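Local coordinates for beta-galactosidase (PDB 6Y2K), which probably hydrolyses terminal galactose residues from beta-galactosides as a cold-active family GH42 glycosidase that works as a hexamer, at residues 41-46 with 117-122; 72-77 with 111-116; 49-54 with 126-131. All coordinates share one frame; numbering follows the deposited sequence. Where two conformers were deposited one is given.

Contact 1. Residues 41-46 with 117-122; sequences TIEPTP and CRRMVT
Glu-43 OE1 is gripped by Arg-119 NH2 across the contact and by the indole NE1 of Trp-39 from helix 39-42. The bond from Arg-119 NH2 to Glu-43 OE1 is almost straight (174°), lies in the guanidinium plane and uses the syn lone pair of the oxygen. Its 2.5 Å between Arg-119 NH2 and Glu-43 OE1 is very short, and Arg-119 has two deposited conformers, so the exact length is doubtful. The second leg, Arg-119 NH1 to Glu-43 OE2 at 3.2 Å, is weak and bent. Carboxylate and guanidinium planes stand 47° apart, a twist that goes with one straight leg and one weak, bent leg. Glu-43 OE2 also accepts from the backbone N of Gly-47, so each oxygen has a partner on the Glu-43 side of the contact, OE1 on helix 39-42 and OE2 in the loop, which restrains the carboxylate's rotation. Glu-43 is the first residue to leave helical geometry after helix 39-42, in the connection between barrel strand 29-34 and helix 52-63 of the TIM barrel; the contact therefore joins this connection to helix 111-128, which follows the next barrel strand, 67-71. Glu-43 reaches that helix with CG anti to the backbone N (chi1 -165°) and the chain extended beyond it. Beside the ion pair the contact turns apolar: the bent chain of Met-120 brings CE to 4.0 Å from Ile-42 CG2, with Glu-43 OE1 3.9 Å from the same Met-120 CE. Thr-45, further along the loop, hydrogen-bonds through OG1 to Arg-188 of the second subunit.

Contact 2. Residues 72-77 with 111-116; sequences TPTATP and LEYREE
A type I beta turn from Pro-73 to Thr-76 brings Thr-74 and Pro-77 up to Tyr-113 of helix 111-128, with the CA atoms of Pro-77 and Tyr-113 9.2 Å apart. The tyrosine side chain spans this gap: its CG is anti to the backbone N (chi1 -174°), which carries the ring out from the helix so that its OH end reaches the turn and Pro-77 just after it. Tyr-113 OH donates to Thr-74 O at 2.6 Å, approaching from well off the C=O direction (116° at the oxygen) and tilted 23° from the carbonyl plane, while the carbonyl oxygen lies at the edge of the phenol ring. The side chains of Pro-77 and Tyr-113 cross at about a right angle; Pro-77 CB is 3.7 Å from Tyr-113 CE1 and Pro-77 CG 3.4 Å from Tyr-113 OH. The phenol oxygen thus sits against apolar carbons and a backbone acceptor of the turn. Thr-74 OG1 faces other partners, Asp-140 OD2 and the side chain of Gln-226, and Phe-222 and Trp-39 also pack against Tyr-113. In this TIM barrel, the loop leaving the C-terminal end of strand 67-71 packs on helix 111-128, the long helix that, after short helix 79-84, leads towards the next barrel strand, 134-138.

Contact 3. Residues 49-54 with 126-131; sequences LHWEWL and ERYGHH
Tyr-128, Trp-51 and Arg-127 bury most of the surface here, and the indole of Trp-51 receives both residues of helix 111-128. Arg-127 CD lies over one indole face, 3.6 Å from the centroid of the Trp-51 five-membered ring and 16° off its normal, a CH-pi contact. The arginine chain, extended from CG to NE, runs past the ring in the opposite direction, its guanidinium plane 15° from that of the indole. Tyr-128 turns its edge to the six-membered ring of Trp-51 in an offset edge-to-face pair, the planes at 74° and the centroids 5.6 Å apart. Leu-54, three residues on, in the first turn of helix 52-63, sets CD2 3.6 Å from Tyr-128 CE2. Arg-127 CG in turn covers a face of the Tyr-128 ring, centred 3.7 Å above it. A serine in place of Trp-51 would probably open a gap between loop and helix, leaving Arg-127 CD without its ring face and Tyr-128 without its edge-to-face partner, held then by Leu-54 and Asp-55. No hydrogen bond joins the two segments; the polar ends go instead to Asp-55, whose carboxylate takes Arg-127 NH2 and Tyr-128 OH. Dispersion and CH-pi contact thus carry the interface, while one acid beside it probably neutralises the arginine.

In the fold
All three contacts use helix 111-128, in the order 2, 1, 3 along it, the last reaching the turn after it. Contacts 1 and 3 bind it to the connection between barrel strand 29-34 and helix 52-63, and are themselves joined by the backbone pair Ile-42 O and His-50 N; contact 2 binds it to the loop after its own strand, 67-71. Contact 2 is wholly buried and rests on one neutral hydrogen bond, contact 1 is mostly buried yet built on an ion pair, and contact 3, partly exposed, relies on aromatic and CH-pi packing. Contacts 1 and 2 lie about 8 Å apart between centres and touch, whereas 2 and 3, about 18 Å apart, do not. Contacts 1 and 2 also approach the second subunit.

Contact 1. Residues 41-46 with 117-122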
loop_
_atom_site.group_PDB
_atom_site.type_symbol
_atom_site.label_atom_id
_atom_site.label_comp_id
_atom_site.label_asym_id
_atom_site.label_seq_id
_atom_site.Cartn_x
_atom_site.Cartn_y
_atom_site.Cartn_z
ATOM N N THR A 41 -24.358 -12.605 -52.151
ATOM C CA THR A 41 -23.668 -12.745 -53.445
ATOM C C THR A 41 -24.376 -13.809 -54.300
ATOM O O THR A 41 -24.589 -13.606 -55.497
ATOM C CB THR A 41 -22.178 -13.098 -53.246
ATOM O OG1 THR A 41 -21.539 -12.072 -52.473
ATOM C CG2 THR A 41 -21.449 -13.234 -54.582
ATOM N N ILE A 42 -24.761 -14.921 -53.673
ATOM C CA ILE A 42 -25.450 -16.015 -54.370
ATOM C C ILE A 42 -26.855 -15.601 -54.835
ATOM O O ILE A 42 -27.228 -15.887 -55.969
ATOM C CB ILE A 42 -25.575 -17.284 -53.494
ATOM C CG1 ILE A 42 -24.187 -17.842 -53.136
ATOM C CG2 ILE A 42 -26.395 -18.366 -54.210
ATOM C CD1 ILE A 42 -24.196 -18.818 -51.979
ATOM N N GLU A 43 -27.625 -14.962 -53.950
ATOM C CA GLU A 43 -29.038 -14.652 -54.195
ATOM C C GLU A 43 -29.362 -13.238 -53.685
ATOM O O GLU A 43 -29.959 -13.076 -52.613
ATOM C CB GLU A 43 -29.944 -15.703 -53.539
ATOM C CG GLU A 43 -31.388 -15.675 -54.041
ATOM C CD GLU A 43 -32.266 -16.791 -53.473
ATOM O OE1 GLU A 43 -31.926 -17.350 -52.415
ATOM O OE2 GLU A 43 -33.319 -17.118 -54.073
ATOM N N PRO A 44 -28.961 -12.209 -54.450
ATOM C CA PRO A 44 -29.213 -10.821 -54.022
ATOM C C PRO A 44 -30.684 -10.434 -54.016
ATOM O O PRO A 44 -31.058 -9.510 -53.300
ATOM C CB PRO A 44 -28.446 -9.962 -55.037
ATOM C CG PRO A 44 -27.976 -10.871 -56.113
ATOM C CD PRO A 44 -28.151 -12.293 -55.676
ATOM N N THR A 45 -31.489 -11.118 -54.830
ATOM C CA THR A 45 -32.941 -10.957 -54.852
ATOM C C THR A 45 -33.500 -12.361 -55.135
ATOM O O THR A 45 -32.851 -13.136 -55.844
ATOM C CB THR A 45 -33.359 -9.892 -55.896
ATOM O OG1 THR A 45 -34.766 -9.627 -55.820
ATOM C CG2 THR A 45 -32.993 -10.319 -57.330
ATOM N N PRO A 46 -34.663 -12.716 -54.555
ATOM C CA PRO A 46 -35.117 -14.110 -54.602
ATOM C C PRO A 46 -35.289 -14.677 -56.010
ATOM O O PRO A 46 -35.933 -14.061 -56.857
ATOM C CB PRO A 46 -36.469 -14.085 -53.866
ATOM C CG PRO A 46 -36.867 -12.658 -53.827
ATOM C CD PRO A 46 -35.597 -11.879 -53.784
ATOM N N CYS A 117 -33.548 -22.580 -45.136
ATOM C CA CYS A 117 -32.254 -23.270 -45.034
ATOM C C CYS A 117 -32.262 -24.594 -45.804
ATOM O O CYS A 117 -31.280 -24.916 -46.480
ATOM C CB CYS A 117 -31.852 -23.498 -43.571
ATOM S SG CYS A 117 -31.433 -21.977 -42.683
ATOM N N ARG A 118 -33.354 -25.356 -45.684
ATOM C CA ARG A 118 -33.509 -26.599 -46.447
ATOM C C ARG A 118 -33.342 -26.337 -47.945
ATOM O O ARG A 118 -32.629 -27.079 -48.622
ATOM C CB ARG A 118 -34.860 -27.270 -46.178
ATOM C CG ARG A 118 -34.923 -28.734 -46.627
ATOM C CD ARG A 118 -36.347 -29.277 -46.572
ATOM N NE ARG A 118 -36.962 -29.045 -45.271
ATOM C CZ ARG A 118 -36.678 -29.742 -44.178
ATOM N NH1 ARG A 118 -35.787 -30.723 -44.226
ATOM N NH2 ARG A 118 -37.285 -29.454 -43.039
ATOM N N ARG A 119 -33.989 -25.275 -48.443
ATOM C CA ARG A 119 -33.902 -24.888 -49.861
ATOM C C ARG A 119 -32.478 -24.570 -50.294
ATOM O O ARG A 119 -31.992 -25.114 -51.284
ATOM C CB ARG A 119 -34.791 -23.671 -50.180
ATOM C CG ARG A 119 -34.855 -23.348 -51.675
ATOM C CD ARG A 119 -35.529 -22.021 -52.019
ATOM N NE ARG A 119 -34.846 -20.881 -51.417
ATOM C CZ ARG A 119 -34.029 -20.049 -52.060
ATOM N NH1 ARG A 119 -33.783 -20.187 -53.360
ATOM N NH2 ARG A 119 -33.473 -19.064 -51.377
ATOM N N MET A 120 -31.818 -23.670 -49.564
ATOM C CA MET A 120 -30.485 -23.203 -49.956
ATOM C C MET A 120 -29.414 -24.285 -49.801
ATOM O O MET A 120 -28.547 -24.425 -50.668
ATOM C CB MET A 120 -30.080 -21.928 -49.185
ATOM C CG MET A 120 -28.634 -21.494 -49.399
ATOM S SD MET A 120 -28.191 -21.162 -51.117
ATOM C CE MET A 120 -28.921 -19.548 -51.361
ATOM N N VAL A 121 -29.467 -25.035 -48.705
ATOM C CA VAL A 121 -28.485 -26.095 -48.480
ATOM C C VAL A 121 -28.648 -27.216 -49.514
ATOM O O VAL A 121 -27.650 -27.766 -49.984
ATOM C CB VAL A 121 -28.519 -26.641 -47.038
ATOM C CG1 VAL A 121 -27.584 -27.842 -46.882
ATOM C CG2 VAL A 121 -28.104 -25.541 -46.063
ATOM N N THR A 122 -29.889 -27.541 -49.865
ATOM C CA THR A 122 -30.153 -28.490 -50.949
ATOM C C THR A 122 -29.598 -27.984 -52.280
ATOM O O THR A 122 -28.914 -28.734 -52.981
ATOM C CB THR A 122 -31.650 -28.807 -51.087
ATOM O OG1 THR A 122 -32.126 -29.374 -49.863
ATOM C CG2 THR A 122 -31.898 -29.807 -52.239
#

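Contact 2. Residues 72-77 with 111-116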
loop_
_atom_site.group_PDB
_atom_site.type_symbol
_atom_site.label_atom_id
_atom_site.label_comp_id
_atom_site.label_asym_id
_atom_site.label_seq_id
_atom_site.Cartn_x
_atom_site.Cartn_y
_atom_site.Cartn_z
ATOM N N THR A 72 -21.965 -23.602 -45.588
ATOM C CA THR A 72 -23.340 -23.223 -45.895
ATOM C C THR A 72 -23.535 -21.797 -45.349
ATOM O O THR A 72 -23.021 -21.479 -44.277
ATOM C CB THR A 72 -24.424 -24.186 -45.333
ATOM O OG1 THR A 72 -24.460 -24.154 -43.896
ATOM C CG2 THR A 72 -24.194 -25.601 -45.822
ATOM N N PRO A 73 -24.257 -20.941 -46.088
ATOM C CA PRO A 73 -24.305 -19.511 -45.794
ATOM C C PRO A 73 -25.429 -19.058 -44.843
ATOM O O PRO A 73 -25.813 -17.880 -44.852
ATOM C CB PRO A 73 -24.502 -18.913 -47.187
ATOM C CG PRO A 73 -25.413 -19.896 -47.833
ATOM C CD PRO A 73 -24.907 -21.238 -47.379
ATOM N N THR A 74 -25.898 -19.959 -43.988
ATOM C CA THR A 74 -27.123 -19.736 -43.216
ATOM C C THR A 74 -26.963 -18.852 -41.962
ATOM O O THR A 74 -27.965 -18.500 -41.333
ATOM C CB THR A 74 -27.776 -21.076 -42.824
ATOM O OG1 THR A 74 -26.837 -21.892 -42.119
ATOM C CG2 THR A 74 -28.250 -21.827 -44.054
ATOM N N ALA A 75 -25.732 -18.485 -41.610
ATOM C CA ALA A 75 -25.480 -17.575 -40.485
ATOM C C ALA A 75 -25.925 -16.155 -40.778
ATOM O O ALA A 75 -26.263 -15.412 -39.850
ATOM C CB ALA A 75 -24.000 -17.576 -40.119
ATOM N N THR A 76 -25.898 -15.781 -42.056
ATOM C CA THR A 76 -26.162 -14.418 -42.497
ATOM C C THR A 76 -27.126 -14.398 -43.693
ATOM O O THR A 76 -26.714 -14.113 -44.816
ATOM C CB THR A 76 -24.841 -13.690 -42.850
ATOM O OG1 THR A 76 -23.981 -14.552 -43.600
ATOM C CG2 THR A 76 -24.113 -13.275 -41.591
ATOM N N PRO A 77 -28.423 -14.695 -43.452
ATOM C CA PRO A 77 -29.393 -14.605 -44.550
ATOM C C PRO A 77 -29.640 -13.147 -44.981
ATOM O O PRO A 77 -29.450 -12.230 -44.165
ATOM C CB PRO A 77 -30.660 -15.229 -43.960
ATOM C CG PRO A 77 -30.536 -15.001 -42.486
ATOM C CD PRO A 77 -29.065 -15.119 -42.191
ATOM N N LEU A 111 -39.424 -22.177 -37.786
ATOM C CA LEU A 111 -39.687 -23.221 -38.777
ATOM C C LEU A 111 -39.649 -22.660 -40.207
ATOM O O LEU A 111 -39.204 -23.352 -41.141
ATOM C CB LEU A 111 -41.017 -23.906 -38.483
ATOM C CG LEU A 111 -41.136 -24.541 -37.091
ATOM C CD1 LEU A 111 -42.487 -25.233 -36.953
ATOM C CD2 LEU A 111 -40.002 -25.529 -36.817
ATOM N N GLU A 112 -40.082 -21.407 -40.369
ATOM C CA GLU A 112 -40.004 -20.734 -41.663
ATOM C C GLU A 112 -38.553 -20.606 -42.136
ATOM O O GLU A 112 -38.255 -20.908 -43.290
ATOM C CB GLU A 112 -40.684 -19.355 -41.629
ATOM C CG GLU A 112 -42.203 -19.397 -41.460
ATOM C CD GLU A 112 -42.883 -18.036 -41.626
ATOM O OE1 GLU A 112 -42.269 -17.086 -42.169
ATOM O OE2 GLU A 112 -44.061 -17.906 -41.229
ATOM N N TYR A 113 -37.642 -20.173 -41.257
ATOM C CA TYR A 113 -36.238 -20.053 -41.673
ATOM C C TYR A 113 -35.610 -21.433 -41.916
ATOM O O TYR A 113 -34.789 -21.582 -42.811
ATOM C CB TYR A 113 -35.389 -19.226 -40.692
ATOM C CG TYR A 113 -33.974 -18.993 -41.203
ATOM C CD1 TYR A 113 -33.758 -18.495 -42.489
ATOM C CD2 TYR A 113 -32.859 -19.297 -40.421
ATOM C CE1 TYR A 113 -32.475 -18.294 -42.983
ATOM C CE2 TYR A 113 -31.566 -19.090 -40.900
ATOM C CZ TYR A 113 -31.385 -18.589 -42.185
ATOM O OH TYR A 113 -30.142 -18.379 -42.688
ATOM N N ARG A 114 -36.006 -22.439 -41.141
ATOM C CA ARG A 114 -35.516 -23.800 -41.400
ATOM C C ARG A 114 -35.864 -24.284 -42.810
ATOM O O ARG A 114 -35.047 -24.950 -43.443
ATOM C CB ARG A 114 -36.048 -24.800 -40.387
ATOM C CG ARG A 114 -35.301 -24.775 -39.071
ATOM C CD ARG A 114 -35.850 -25.858 -38.171
ATOM N NE ARG A 114 -35.576 -25.589 -36.781
ATOM C CZ ARG A 114 -35.993 -26.347 -35.776
ATOM N NH1 ARG A 114 -36.699 -27.465 -35.987
ATOM N NH2 ARG A 114 -35.695 -25.989 -34.541
ATOM N N GLU A 115 -37.072 -23.972 -43.286
ATOM C CA GLU A 115 -37.447 -24.342 -44.654
ATOM C C GLU A 115 -36.605 -23.576 -45.679
ATOM O O GLU A 115 -36.168 -24.163 -46.669
ATOM C CB GLU A 115 -38.950 -24.171 -44.901
ATOM C CG GLU A 115 -39.792 -25.199 -44.163
ATOM C CD GLU A 115 -39.330 -26.635 -44.396
ATOM O OE1 GLU A 115 -39.336 -27.072 -45.563
ATOM O OE2 GLU A 115 -38.972 -27.334 -43.423
ATOM N N GLU A 116 -36.338 -22.285 -45.436
ATOM C CA GLU A 116 -35.427 -21.531 -46.313
ATOM C C GLU A 116 -34.014 -22.133 -46.306
ATOM O O GLU A 116 -33.371 -22.201 -47.351
ATOM C CB GLU A 116 -35.358 -20.039 -45.948
ATOM C CG GLU A 116 -36.663 -19.269 -46.141
ATOM C CD GLU A 116 -36.919 -18.812 -47.576
ATOM O OE1 GLU A 116 -36.308 -19.354 -48.523
ATOM O OE2 GLU A 116 -37.749 -17.888 -47.761
#

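Contact 3. Residues 49-54 with 126-131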
loop_
_atom_site.group_PDB
_atom_site.type_symbol
_atom_site.label_atom_id
_atom_site.label_comp_id
_atom_site.label_asym_id
_atom_site.label_seq_id
_atom_site.Cartn_x
_atom_site.Cartn_y
_atom_site.Cartn_z
ATOM N N LEU A 49 -29.981 -16.281 -59.080
ATOM C CA LEU A 49 -28.860 -16.964 -58.459
ATOM C C LEU A 49 -27.576 -16.741 -59.221
ATOM O O LEU A 49 -27.585 -16.662 -60.447
ATOM C CB LEU A 49 -29.142 -18.452 -58.350
ATOM C CG LEU A 49 -30.383 -18.792 -57.523
ATOM C CD1 LEU A 49 -30.814 -20.225 -57.776
ATOM C CD2 LEU A 49 -30.123 -18.560 -56.041
ATOM N N HIS A 50 -26.479 -16.648 -58.473
ATOM C CA HIS A 50 -25.158 -16.388 -59.020
ATOM C C HIS A 50 -24.174 -17.400 -58.433
ATOM O O HIS A 50 -23.692 -17.233 -57.299
ATOM C CB HIS A 50 -24.723 -14.956 -58.709
ATOM C CG HIS A 50 -25.650 -13.907 -59.244
ATOM N ND1 HIS A 50 -25.528 -13.372 -60.509
ATOM C CD2 HIS A 50 -26.715 -13.290 -58.679
ATOM C CE1 HIS A 50 -26.480 -12.475 -60.701
ATOM N NE2 HIS A 50 -27.216 -12.408 -59.604
ATOM N N TRP A 51 -23.924 -18.465 -59.196
ATOM C CA TRP A 51 -22.958 -19.511 -58.842
ATOM C C TRP A 51 -21.618 -19.389 -59.573
ATOM O O TRP A 51 -20.652 -20.041 -59.174
ATOM C CB TRP A 51 -23.521 -20.895 -59.159
ATOM C CG TRP A 51 -24.722 -21.296 -58.375
ATOM C CD1 TRP A 51 -25.953 -21.625 -58.874
ATOM C CD2 TRP A 51 -24.813 -21.432 -56.953
ATOM N NE1 TRP A 51 -26.809 -21.965 -57.839
ATOM C CE2 TRP A 51 -26.130 -21.857 -56.655
ATOM C CE3 TRP A 51 -23.908 -21.243 -55.902
ATOM C CZ2 TRP A 51 -26.564 -22.089 -55.341
ATOM C CZ3 TRP A 51 -24.335 -21.486 -54.601
ATOM C CH2 TRP A 51 -25.656 -21.901 -54.335
ATOM N N GLU A 52 -21.554 -18.589 -60.639
ATOM C CA GLU A 52 -20.341 -18.500 -61.469
ATOM C C GLU A 52 -19.075 -18.186 -60.655
ATOM O O GLU A 52 -18.031 -18.811 -60.869
ATOM C CB GLU A 52 -20.538 -17.465 -62.578
ATOM C CG GLU A 52 -19.375 -17.311 -63.558
ATOM C CD GLU A 52 -19.601 -16.145 -64.504
ATOM O OE1 GLU A 52 -18.992 -15.071 -64.278
ATOM O OE2 GLU A 52 -20.411 -16.290 -65.452
ATOM N N TRP A 53 -19.172 -17.226 -59.732
ATOM C CA TRP A 53 -18.032 -16.833 -58.882
ATOM C C TRP A 53 -17.460 -18.027 -58.111
ATOM O O TRP A 53 -16.243 -18.213 -58.044
ATOM C CB TRP A 53 -18.421 -15.696 -57.904
ATOM C CG TRP A 53 -19.383 -16.115 -56.830
ATOM C CD1 TRP A 53 -20.736 -16.234 -56.939
ATOM C CD2 TRP A 53 -19.053 -16.513 -55.493
ATOM N NE1 TRP A 53 -21.273 -16.679 -55.751
ATOM C CE2 TRP A 53 -20.261 -16.857 -54.846
ATOM C CE3 TRP A 53 -17.852 -16.619 -54.781
ATOM C CZ2 TRP A 53 -20.303 -17.292 -53.518
ATOM C CZ3 TRP A 53 -17.894 -17.055 -53.460
ATOM C CH2 TRP A 53 -19.114 -17.381 -52.842
ATOM N N LEU A 54 -18.347 -18.845 -57.557
ATOM C CA LEU A 54 -17.953 -19.968 -56.718
ATOM C C LEU A 54 -17.485 -21.143 -57.575
ATOM O O LEU A 54 -16.511 -21.811 -57.226
ATOM C CB LEU A 54 -19.113 -20.372 -55.813
ATOM C CG LEU A 54 -18.884 -21.470 -54.770
ATOM C CD1 LEU A 54 -17.657 -21.186 -53.912
ATOM C CD2 LEU A 54 -20.131 -21.605 -53.906
ATOM N N GLU A 126 -26.492 -30.052 -53.952
ATOM C CA GLU A 126 -26.714 -30.666 -55.259
ATOM C C GLU A 126 -25.670 -30.169 -56.264
ATOM O O GLU A 126 -25.109 -30.967 -57.009
ATOM C CB GLU A 126 -28.167 -30.465 -55.732
ATOM C CG GLU A 126 -29.122 -31.377 -54.963
ATOM C CD GLU A 126 -30.598 -31.114 -55.209
ATOM O OE1 GLU A 126 -30.977 -29.988 -55.598
ATOM O OE2 GLU A 126 -31.394 -32.050 -54.986
ATOM N N ARG A 127 -25.374 -28.870 -56.253
ATOM C CA ARG A 127 -24.390 -28.314 -57.185
ATOM C C ARG A 127 -22.943 -28.742 -56.887
ATOM O O ARG A 127 -22.183 -29.043 -57.825
ATOM C CB ARG A 127 -24.466 -26.782 -57.226
ATOM C CG ARG A 127 -23.631 -26.160 -58.344
ATOM C CD ARG A 127 -23.973 -24.699 -58.611
ATOM N NE ARG A 127 -23.349 -24.212 -59.847
ATOM C CZ ARG A 127 -23.823 -24.406 -61.086
ATOM N NH1 ARG A 127 -24.947 -25.081 -61.302
ATOM N NH2 ARG A 127 -23.157 -23.927 -62.133
ATOM N N TYR A 128 -22.557 -28.753 -55.606
ATOM C CA TYR A 128 -21.141 -28.895 -55.223
ATOM C C TYR A 128 -20.791 -30.126 -54.411
ATOM O O TYR A 128 -19.603 -30.352 -54.137
ATOM C CB TYR A 128 -20.685 -27.657 -54.435
ATOM C CG TYR A 128 -20.801 -26.367 -55.202
ATOM C CD1 TYR A 128 -19.970 -26.096 -56.283
ATOM C CD2 TYR A 128 -21.750 -25.422 -54.855
ATOM C CE1 TYR A 128 -20.077 -24.908 -56.984
ATOM C CE2 TYR A 128 -21.868 -24.241 -55.548
ATOM C CZ TYR A 128 -21.034 -23.986 -56.609
ATOM O OH TYR A 128 -21.179 -22.795 -57.264
ATOM N N GLY A 129 -21.789 -30.924 -54.031
ATOM C CA GLY A 129 -21.570 -32.091 -53.177
ATOM C C GLY A 129 -20.613 -33.141 -53.721
ATOM O O GLY A 129 -20.039 -33.909 -52.939
ATOM N N HIS A 130 -20.445 -33.185 -55.048
ATOM C CA HIS A 130 -19.476 -34.098 -55.696
ATOM C C HIS A 130 -18.348 -33.388 -56.446
ATOM O O HIS A 130 -17.626 -34.008 -57.222
ATOM C CB HIS A 130 -20.221 -35.068 -56.622
ATOM C CG HIS A 130 -21.207 -35.931 -55.901
ATOM N ND1 HIS A 130 -22.469 -36.187 -56.387
ATOM C CD2 HIS A 130 -21.125 -36.576 -54.715
ATOM C CE1 HIS A 130 -23.118 -36.964 -55.537
ATOM N NE2 HIS A 130 -22.325 -37.212 -54.511
ATOM N N HIS A 131 -18.164 -32.098 -56.181
ATOM C CA HIS A 131 -17.088 -31.336 -56.790
ATOM C C HIS A 131 -15.759 -31.865 -56.224
ATOM O O HIS A 131 -15.656 -32.055 -55.007
ATOM C CB HIS A 131 -17.270 -29.850 -56.486
ATOM C CG HIS A 131 -16.421 -28.952 -57.324
ATOM N ND1 HIS A 131 -15.055 -28.887 -57.190
ATOM C CD2 HIS A 131 -16.745 -28.069 -58.299
ATOM C CE1 HIS A 131 -14.571 -28.016 -58.057
ATOM N NE2 HIS A 131 -15.577 -27.505 -58.740
#